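Local atomic coordinates of ribokinase, putative (Burkholderia thailandensis, PDB entry 3B1N), a protein that probably phosphorylates nucleosides as a ribokinase-family nucleoside kinase, binding ADP and the nucleoside analogue mizoribine in this complex. Residues 74-77 with 78-81. Residues are numbered along the deposited sequence; the frame is centred on the assembly and turned at random.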
loop_
_atom_site.group_PDB
_atom_site.type_symbol
_atom_site.label_atom_id
_atom_site.label_comp_id
_atom_site.label_asym_id
_atom_site.label_seq_id
_atom_site.Cartn_x
_atom_site.Cartn_y
_atom_site.Cartn_z
ATOM N N ASP B 74 17.469 11.538 10.427
ATOM C CA ASP B 74 16.297 11.286 11.269
ATOM C C ASP B 74 16.485 10.100 12.199
ATOM O O ASP B 74 15.521 9.626 12.750
ATOM C CB ASP B 74 15.044 11.147 10.410
ATOM C CG ASP B 74 15.164 10.064 9.387
ATOM O OD1 ASP B 74 16.210 9.373 9.354
ATOM O OD2 ASP B 74 14.186 9.920 8.596
ATOM N N ALA B 75 17.739 9.720 12.442
ATOM C CA ALA B 75 18.031 8.597 13.370
ATOM C C ALA B 75 17.726 8.910 14.834
ATOM O O ALA B 75 17.465 7.952 15.597
ATOM C CB ALA B 75 19.447 8.164 13.266
ATOM N N GLN B 76 17.781 10.168 15.252
ATOM C CA GLN B 76 17.827 10.442 16.710
ATOM C C GLN B 76 16.663 9.887 17.530
ATOM O O GLN B 76 16.933 9.314 18.610
ATOM C CB GLN B 76 17.998 11.955 16.988
ATOM C CG GLN B 76 18.607 12.240 18.412
ATOM C CD GLN B 76 20.018 11.676 18.558
ATOM O OE1 GLN B 76 20.910 12.034 17.763
ATOM N NE2 GLN B 76 20.251 10.832 19.565
ATOM N N PRO B 77 15.426 9.981 17.036
ATOM C CA PRO B 77 14.346 9.402 17.859
ATOM C C PRO B 77 14.532 7.917 18.113
ATOM O O PRO B 77 14.197 7.417 19.209
ATOM C CB PRO B 77 13.077 9.687 17.041
ATOM C CG PRO B 77 13.449 11.010 16.354
ATOM C CD PRO B 77 14.885 10.804 15.930
ATOM N N TYR B 78 15.027 7.183 17.131
ATOM C CA TYR B 78 15.264 5.749 17.312
ATOM C C TYR B 78 16.427 5.495 18.250
ATOM O O TYR B 78 16.317 4.588 19.084
ATOM C CB TYR B 78 15.484 5.047 15.945
ATOM C CG TYR B 78 14.741 3.723 15.810
ATOM C CD1 TYR B 78 14.042 3.397 14.632
ATOM C CD2 TYR B 78 14.843 2.742 16.796
ATOM C CE1 TYR B 78 13.388 2.185 14.487
ATOM C CE2 TYR B 78 14.190 1.528 16.663
ATOM C CZ TYR B 78 13.462 1.252 15.497
ATOM O OH TYR B 78 12.840 0.037 15.385
ATOM N N LEU B 79 17.518 6.277 18.127
ATOM C CA LEU B 79 18.654 6.118 19.041
ATOM C C LEU B 79 18.174 6.386 20.449
ATOM O O LEU B 79 18.539 5.591 21.371
ATOM C CB LEU B 79 19.810 7.051 18.699
ATOM C CG LEU B 79 20.340 6.824 17.276
ATOM C CD1 LEU B 79 21.418 7.843 17.027
ATOM C CD2 LEU B 79 20.884 5.391 17.055
ATOM N N ASP B 80 17.361 7.442 20.621
ATOM C CA ASP B 80 16.917 7.803 22.005
ATOM C C ASP B 80 16.000 6.724 22.554
ATOM O O ASP B 80 16.064 6.395 23.734
ATOM C CB ASP B 80 16.220 9.158 21.942
ATOM C CG ASP B 80 17.188 10.294 21.677
ATOM O OD1 ASP B 80 18.419 10.087 21.678
ATOM O OD2 ASP B 80 16.660 11.403 21.513
ATOM N N ARG B 81 15.183 6.136 21.698
ATOM C CA ARG B 81 14.299 5.061 22.127
ATOM C C ARG B 81 15.108 3.831 22.566
ATOM O O ARG B 81 14.787 3.193 23.571
ATOM C CB ARG B 81 13.379 4.690 20.979
ATOM C CG ARG B 81 12.589 3.412 21.212
ATOM C CD ARG B 81 11.745 3.135 19.997
ATOM N NE ARG B 81 10.938 1.901 20.145
ATOM C CZ ARG B 81 9.824 1.860 20.856
ATOM N NH1 ARG B 81 9.441 2.952 21.492
ATOM N NH2 ARG B 81 9.104 0.745 20.951
#
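The amide end of Q76 crosses the carboxylate of D80, one helical turn on, and its NE2 gives a nearly straight hydrogen bond of 2.9 Å to D80 OD1. With CG anti to the backbone N (chi1 -157°), a bend at chi2 turns the Q76 amide forward, toward D80. OD1 sits in the amide plane but is itself met from above the carboxylate, the two planes being 43° apart. The same pair is joined through the backbone, D80 N to Q76 O at 2.8 Å, so one i to i+4 step is tied twice. On another side of the first turn, A75 CB meets L79 CD1 at 4.3 Å, and both residues rest on L70 of strand 64-71, while L79 also reaches strand 88-95. A75 O accepts L79 N at 3.0 Å. The hydroxyl of Y78 is hydrogen-bonded to G47 O and Q290 NE2, its ring edge-to-face with F46 near the nucleoside pocket; R81 NH2 is hydrogen-bonded to Q290 OE1. Helix 76-85 is the crossover of a beta-alpha-beta unit in this Rossmann-like fold. Its apolar contacts thus face the sheet, whereas the exposed side pairs a neutral amide with a probably charged carboxylate, which the helix dipole, near this amino-terminal end, should favour.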